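PDB 3B8X: pyridoxamine 5-phosphate-dependent dehydrase from Escherichia coli, which removes the C3'-hydroxyl group from GDP-4-keto-6-deoxy-D-mannose by a combined transamination and deoxygenation, a step in the biosynthesis of L-colitose. Local coordinates for residues I83-V88 with V104-I109; V135-N140 with N162-G167. The protein carries 1 engineered substitution. All blocks are in the same frame, centred on the assembly; numbering follows the deposited sequence.

Contact 1 of 2, residues I83-V88 with V104-I109; sequences IIVPAV and VKFVDI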
loop_
_atom_site.group_PDB
_atom_site.type_symbol
_atom_site.label_atom_id
_atom_site.label_comp_id
_atom_site.label_asym_id
_atom_site.label_seq_id
_atom_site.Cartn_x
_atom_site.Cartn_y
_atom_site.Cartn_z
ATOM N N ILE B 83 22.470 6.872 1.491
ATOM C CA ILE B 83 21.718 7.296 0.307
ATOM C C ILE B 83 21.520 8.832 0.393
ATOM O O ILE B 83 21.125 9.385 1.447
ATOM C CB ILE B 83 20.369 6.515 0.101
ATOM C CG1 ILE B 83 19.646 6.996 -1.160
ATOM C CG2 ILE B 83 19.417 6.698 1.267
ATOM C CD1 ILE B 83 18.987 5.904 -1.975
ATOM N N ILE B 84 21.845 9.512 -0.712
ATOM C CA ILE B 84 21.738 10.974 -0.818
ATOM C C ILE B 84 20.426 11.274 -1.574
ATOM O O ILE B 84 20.066 10.578 -2.522
ATOM C CB ILE B 84 22.885 11.514 -1.734
ATOM C CG1 ILE B 84 24.237 11.468 -1.021
ATOM C CG2 ILE B 84 22.581 12.912 -2.273
ATOM C CD1 ILE B 84 25.398 11.637 -1.981
ATOM N N VAL B 85 19.698 12.289 -1.130
ATOM C CA VAL B 85 18.455 12.700 -1.778
ATOM C C VAL B 85 18.466 14.233 -1.727
ATOM O O VAL B 85 19.082 14.812 -0.805
ATOM C CB VAL B 85 17.228 12.325 -0.907
ATOM C CG1 VAL B 85 16.982 10.844 -0.952
ATOM C CG2 VAL B 85 17.432 12.795 0.518
ATOM N N PRO B 86 17.737 14.877 -2.643
ATOM C CA PRO B 86 17.583 16.346 -2.602
ATOM C C PRO B 86 16.690 16.714 -1.416
ATOM O O PRO B 86 15.978 15.874 -0.854
ATOM C CB PRO B 86 16.865 16.662 -3.922
ATOM C CG PRO B 86 16.069 15.413 -4.202
ATOM C CD PRO B 86 17.012 14.285 -3.783
ATOM N N ALA B 87 16.769 17.972 -1.019
ATOM C CA ALA B 87 16.092 18.535 0.133
ATOM C C ALA B 87 14.621 18.777 -0.116
ATOM O O ALA B 87 13.896 19.070 0.817
ATOM C CB ALA B 87 16.765 19.865 0.542
ATOM N N VAL B 88 14.204 18.794 -1.378
ATOM C CA VAL B 88 12.813 19.120 -1.647
ATOM C C VAL B 88 12.284 18.059 -2.538
ATOM O O VAL B 88 12.896 17.732 -3.556
ATOM C CB VAL B 88 12.651 20.431 -2.469
ATOM C CG1 VAL B 88 11.118 20.694 -2.831
ATOM C CG2 VAL B 88 13.311 21.620 -1.721
ATOM N N VAL B 104 20.220 8.591 5.592
ATOM C CA VAL B 104 19.874 9.553 4.552
ATOM C C VAL B 104 20.769 10.788 4.606
ATOM O O VAL B 104 20.874 11.385 5.677
ATOM C CB VAL B 104 18.400 10.026 4.707
ATOM C CG1 VAL B 104 17.989 10.992 3.563
ATOM C CG2 VAL B 104 17.447 8.793 4.742
ATOM N N LYS B 105 21.360 11.170 3.465
ATOM C CA LYS B 105 22.176 12.377 3.335
ATOM C C LYS B 105 21.486 13.433 2.491
ATOM O O LYS B 105 21.384 13.306 1.257
ATOM C CB LYS B 105 23.509 12.095 2.674
ATOM C CG LYS B 105 24.516 13.254 2.898
ATOM C CD LYS B 105 25.890 12.974 2.226
ATOM C CE LYS B 105 27.012 12.512 3.203
ATOM N NZ LYS B 105 28.246 11.885 2.535
ATOM N N PHE B 106 21.066 14.503 3.144
ATOM C CA PHE B 106 20.366 15.543 2.420
ATOM C C PHE B 106 21.287 16.518 1.731
ATOM O O PHE B 106 22.277 16.955 2.297
ATOM C CB PHE B 106 19.406 16.297 3.325
ATOM C CG PHE B 106 18.239 15.476 3.785
ATOM C CD1 PHE B 106 18.300 14.758 4.971
ATOM C CD2 PHE B 106 17.066 15.435 3.044
ATOM C CE1 PHE B 106 17.223 13.959 5.384
ATOM C CE2 PHE B 106 15.945 14.715 3.506
ATOM C CZ PHE B 106 16.045 13.964 4.672
ATOM N N VAL B 107 20.900 16.890 0.520
ATOM C CA VAL B 107 21.640 17.868 -0.276
ATOM C C VAL B 107 20.693 18.950 -0.808
ATOM O O VAL B 107 19.575 18.633 -1.196
ATOM C CB VAL B 107 22.284 17.172 -1.460
ATOM C CG1 VAL B 107 23.012 18.165 -2.356
ATOM C CG2 VAL B 107 23.254 16.102 -0.956
ATOM N N ASP B 108 21.137 20.208 -0.799
ATOM C CA ASP B 108 20.360 21.352 -1.298
ATOM C C ASP B 108 20.038 21.214 -2.774
ATOM O O ASP B 108 20.689 20.519 -3.567
ATOM C CB ASP B 108 21.180 22.654 -1.185
ATOM C CG ASP B 108 20.333 23.895 -0.847
ATOM O OD1 ASP B 108 19.092 23.813 -0.708
ATOM O OD2 ASP B 108 20.914 24.993 -0.699
ATOM N N ILE B 109 19.029 21.978 -3.154
ATOM C CA ILE B 109 18.570 21.992 -4.517
ATOM C C ILE B 109 19.126 23.238 -5.161
ATOM O O ILE B 109 19.670 24.144 -4.490
ATOM C CB ILE B 109 17.041 22.127 -4.549
ATOM C CG1 ILE B 109 16.612 23.312 -3.684
ATOM C CG2 ILE B 109 16.393 20.850 -4.039
ATOM C CD1 ILE B 109 15.527 24.239 -4.328
#

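Contact 2 of 2, residues V135-N140 with N162-G167; sequences VNLLGN and NCESMG. With G4M ([(2R,3S,4R,5R)-5-(2-amino-6-oxo-1,6-dihydro-9H-purin-9-yl)-3,4-dihydroxytetrahydrofuran-2-yl]methyl (2R,3S,4S,5S,6R)-3,4-dihydroxy-5-[({3-hydroxy-2-methyl-5-[(phosphonooxy)methyl]pyridin-4-yl}methyl)amino]-6-methyltetrahydro-2H-pyran-2-yl dihydrogen diphosphate), chain O.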
loop_
_atom_site.group_PDB
_atom_site.type_symbol
_atom_site.label_atom_id
_atom_site.label_comp_id
_atom_site.label_asym_id
_atom_site.label_seq_id
_atom_site.Cartn_x
_atom_site.Cartn_y
_atom_site.Cartn_z
ATOM N N VAL B 135 15.360 12.964 -7.910
ATOM C CA VAL B 135 13.931 13.230 -8.023
ATOM C C VAL B 135 13.812 14.310 -9.096
ATOM O O VAL B 135 14.463 15.340 -8.982
ATOM C CB VAL B 135 13.368 13.833 -6.715
ATOM C CG1 VAL B 135 11.893 14.252 -6.908
ATOM C CG2 VAL B 135 13.531 12.856 -5.550
ATOM N N ASN B 136 13.054 14.037 -10.160
ATOM C CA ASN B 136 12.872 15.000 -11.257
ATOM C C ASN B 136 11.683 15.866 -10.884
ATOM O O ASN B 136 10.521 15.450 -11.002
ATOM C CB ASN B 136 12.651 14.286 -12.604
ATOM C CG ASN B 136 13.812 13.383 -12.959
ATOM O OD1 ASN B 136 14.981 13.835 -12.971
ATOM N ND2 ASN B 136 13.525 12.083 -13.134
ATOM N N LEU B 137 11.980 17.051 -10.355
ATOM C CA LEU B 137 10.949 17.904 -9.810
ATOM C C LEU B 137 10.082 18.657 -10.796
ATOM O O LEU B 137 10.563 19.349 -11.697
ATOM C CB LEU B 137 11.498 18.843 -8.721
ATOM C CG LEU B 137 10.532 19.105 -7.552
ATOM C CD1 LEU B 137 10.550 17.942 -6.547
ATOM C CD2 LEU B 137 10.893 20.412 -6.833
ATOM N N LEU B 138 8.790 18.536 -10.558
ATOM C CA LEU B 138 7.772 19.283 -11.272
ATOM C C LEU B 138 7.820 19.089 -12.769
ATOM O O LEU B 138 7.361 19.955 -13.524
ATOM C CB LEU B 138 7.936 20.772 -10.968
ATOM C CG LEU B 138 6.720 21.420 -10.330
ATOM C CD1 LEU B 138 6.276 20.616 -9.114
ATOM C CD2 LEU B 138 7.046 22.879 -9.992
ATOM N N GLY B 139 8.416 18.003 -13.221
ATOM C CA GLY B 139 8.428 17.827 -14.657
ATOM C C GLY B 139 9.864 17.941 -15.190
ATOM O O GLY B 139 10.160 17.521 -16.321
ATOM N N ASN B 140 10.702 18.559 -14.374
ATOM C CA ASN B 140 12.062 18.827 -14.800
ATOM C C ASN B 140 13.013 17.683 -14.502
ATOM O O ASN B 140 13.309 17.429 -13.321
ATOM C CB ASN B 140 12.553 20.069 -14.061
ATOM C CG ASN B 140 13.490 20.935 -14.896
ATOM O OD1 ASN B 140 13.479 20.879 -16.140
ATOM N ND2 ASN B 140 14.281 21.779 -14.206
ATOM N N ASN B 162 10.386 9.390 -10.343
ATOM C CA ASN B 162 9.825 10.123 -11.457
ATOM C C ASN B 162 8.306 10.350 -11.393
ATOM O O ASN B 162 7.656 10.570 -12.409
ATOM C CB ASN B 162 10.125 9.459 -12.800
ATOM C CG ASN B 162 10.170 10.493 -13.970
ATOM O OD1 ASN B 162 10.727 11.589 -13.840
ATOM N ND2 ASN B 162 9.594 10.134 -15.105
ATOM N N CYS B 163 7.789 10.469 -10.187
ATOM C CA CYS B 163 6.377 10.657 -10.015
ATOM C C CYS B 163 5.847 12.020 -10.459
ATOM O O CYS B 163 4.628 12.151 -10.621
ATOM C CB CYS B 163 6.010 10.326 -8.554
ATOM S SG CYS B 163 6.177 8.557 -8.138
ATOM N N GLU B 164 6.711 13.020 -10.661
ATOM C CA GLU B 164 6.215 14.329 -11.074
ATOM C C GLU B 164 6.626 14.624 -12.486
ATOM O O GLU B 164 6.238 15.657 -13.025
ATOM C CB GLU B 164 6.715 15.475 -10.176
ATOM C CG GLU B 164 6.394 15.234 -8.702
ATOM C CD GLU B 164 6.925 16.301 -7.765
ATOM O OE1 GLU B 164 7.494 17.306 -8.238
ATOM O OE2 GLU B 164 6.798 16.118 -6.530
ATOM N N SER B 165 7.426 13.740 -13.080
ATOM C CA SER B 165 7.926 14.022 -14.416
ATOM C C SER B 165 7.700 12.969 -15.484
ATOM O O SER B 165 8.552 12.783 -16.351
ATOM C CB SER B 165 9.397 14.477 -14.397
ATOM O OG SER B 165 9.591 15.414 -13.341
ATOM N N MET B 166 6.537 12.319 -15.463
ATOM C CA MET B 166 6.230 11.384 -16.530
ATOM C C MET B 166 6.328 12.147 -17.856
ATOM O O MET B 166 5.893 13.283 -17.953
ATOM C CB MET B 166 4.806 10.862 -16.390
ATOM C CG MET B 166 4.499 9.858 -17.472
ATOM S SD MET B 166 2.872 9.110 -17.291
ATOM C CE MET B 166 3.046 7.989 -15.988
ATOM N N GLY B 167 6.905 11.547 -18.888
ATOM C CA GLY B 167 6.987 12.261 -20.158
ATOM C C GLY B 167 8.164 13.229 -20.361
ATOM O O GLY B 167 8.332 13.805 -21.445
HETATM O OP3 G4M O . 0.542 10.394 -4.950
HETATM P PL G4M O . 1.383 9.081 -5.238
HETATM O OP1 G4M O . 1.410 8.060 -3.977
HETATM O OP2 G4M O . 0.754 8.329 -6.512
HETATM O OP4 G4M O . 2.887 9.511 -5.692
HETATM C C5B G4M O . 3.588 9.899 -4.545
HETATM C C5L G4M O . 4.691 10.785 -4.984
HETATM C C6L G4M O . 5.989 10.293 -4.994
HETATM N N1L G4M O . 6.983 11.087 -5.323
HETATM C C2L G4M O . 6.823 12.350 -5.655
HETATM C C2A G4M O . 8.022 13.214 -5.965
HETATM C C3L G4M O . 5.559 12.929 -5.718
HETATM O O3L G4M O . 5.468 14.247 -5.998
HETATM C C4L G4M O . 4.437 12.100 -5.398
HETATM C C4A G4M O . 3.125 12.593 -5.409
HETATM N N4A G4M O . 2.920 13.857 -5.633
HETATM C C4G G4M O . 1.584 14.325 -5.750
HETATM C C5G G4M O . 1.443 15.738 -5.237
HETATM C C6G G4M O . 2.509 16.645 -5.852
HETATM O O5G G4M O . 0.182 16.118 -5.779
HETATM C C3G G4M O . 0.603 13.457 -4.944
HETATM O O3G G4M O . -0.111 12.645 -5.869
HETATM C C2G G4M O . -0.420 14.372 -4.210
HETATM O O2G G4M O . -1.562 13.638 -3.757
HETATM C C1G G4M O . -0.902 15.475 -5.123
HETATM O O1G G4M O . -1.415 16.487 -4.266
HETATM P P2 G4M O . -2.713 17.291 -4.709
HETATM O O3P G4M O . -2.556 17.792 -6.238
HETATM O O4P G4M O . -2.775 18.642 -3.814
HETATM O OPP G4M O . -3.896 16.219 -4.481
HETATM P P G4M O . -5.367 16.860 -4.581
HETATM O O1P G4M O . -5.739 18.143 -3.669
HETATM O O2P G4M O . -6.231 15.608 -4.111
HETATM O "O5'" G4M O . -5.786 16.979 -6.101
HETATM C "C5'" G4M O . -5.444 18.244 -6.627
HETATM C "C4'" G4M O . -6.686 18.801 -7.304
HETATM O "O4'" G4M O . -7.355 17.737 -8.045
HETATM C "C3'" G4M O . -7.695 19.289 -6.239
HETATM O "O3'" G4M O . -8.394 20.380 -6.820
HETATM C "C2'" G4M O . -8.610 18.063 -6.029
HETATM O "O2'" G4M O . -9.913 18.523 -5.650
HETATM C "C1'" G4M O . -8.657 17.525 -7.452
HETATM N N9 G4M O . -9.004 16.100 -7.479
HETATM C C8 G4M O . -8.242 15.088 -6.987
HETATM N N7 G4M O . -8.865 13.952 -7.236
HETATM C C4 G4M O . -10.124 15.571 -8.069
HETATM C C5 G4M O . -10.040 14.168 -7.914
HETATM C C6 G4M O . -11.087 13.340 -8.458
HETATM O O6 G4M O . -11.092 12.122 -8.379
HETATM N N3 G4M O . -11.176 16.109 -8.694
HETATM C C2 G4M O . -12.139 15.336 -9.169
HETATM N N1 G4M O . -12.116 13.968 -9.067
HETATM N N2 G4M O . -13.206 15.913 -9.784
HETATM O O HOH W 1 9.257 13.234 -9.608
#

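Contact 1 of 2, residues I83-V88 with V104-I109
Strands 83-86 and 104-107 run parallel, their axes 33° apart. K105 N bonds to I83 O at 2.7 Å. V85 then uses both its backbone groups, its N to K105 O (3.1 Å) and its O from V107 N (3.1 Å). A weak bond from A87 N to V107 O carries the pairing one residue beyond the end of strand 83-86. P86, which has no N-H to offer, sits at the last paired position. On one face, V85 CG2 touches both V104 CG1 (3.6 Å) and F106 CD2 (3.7 Å), which lie on the same side of it. Chi1 of -73° puts V85 CG1 anti to the carbonyl carbon and so CG2 between backbone N and carbonyl carbon, from where it makes these contacts. V104 CG1 also covers one face of the F106 ring near its rim, while A87 CA and P86 O meet the ring at its edge. The beta-branched valines and isoleucines suit extended strands; F106 adds a flat apolar ring buried against V104 and V85. On the other face, I84 CG2 meets V107 CG2 at 3.5 Å, and I84 CG1 lies alongside the aliphatic stem of K105, whose amine continues to a salt bridge with E82. Beyond the strands, the V88 and I109 side chains cross. The strands form a beta-alpha-beta unit with helix 91-99, whose L97 and Y94 pack on V85; strand 129-135 flanks 83-86, and helix 359-367 covers A87, V88 and I109.

Contact 2 of 2, residues V135-N140 with N162-G167
The side-chain amides of N136 and N162 meet almost at right angles, their planes 83° apart: N136 ND2 reaches N162 OD1 (2.9 Å) from above that carbonyl's plane, not along a lone pair. C163 lies over one face of the pyridine ring of the bound G4M, its CB 3.5 Å from N1L, whereas E164 OE2 lies close to the ring plane at the O3L edge and accepts a very short bond from O3L. E164 OE1 takes L138 N (2.9 Å) on its anti lone pair, so L138 N probably helps to position E164. An extended chain (chi2 177°) gives E164 the length to span loop and pyridine ring. S165 OG approaches the backbone carbonyl of N136 from above, at 2.5 Å from O; a water donates to the same oxygen and accepts from E164 N. G139 N makes a weak bond to S165 OG; at phi 113° a CB would run into the preceding carbonyl oxygen, so glycine is called for. The type I beta turn N162-S165 brings N162, E164 and S165 to face loop 135-140. N136 is braced further by N142 and E160. The two loops follow parallel strands 129-135 and 157-161, with strand 181-185 packing against N162 and C163 and helix 34-47 against M166.

Overall arrangement
Contact 1 lies in the large mixed sheet of the PLP-dependent aminotransferase fold; contact 2 joins the loops at the ends of two of its strands, and their centres lie 16 Å apart. Strands 82-86 and 129-135 are neighbours in the sheet, and their C-terminal ends and the loops that follow touch: P86 CG packs on V135 CG2 at 3.8 Å, and V88 O on L137 CD1, also 3.8 Å. Contact 1 is the more remote from the ligand, the side chain of P86 lying about 9 Å from G4M; contact 2 supplies C163 and E164 to the pocket itself. S59, S185 and R333 bind the same ligand, as do K28, F30 and R221 of the second subunit, so the site is built across the dimer, although neither contact touches that subunit.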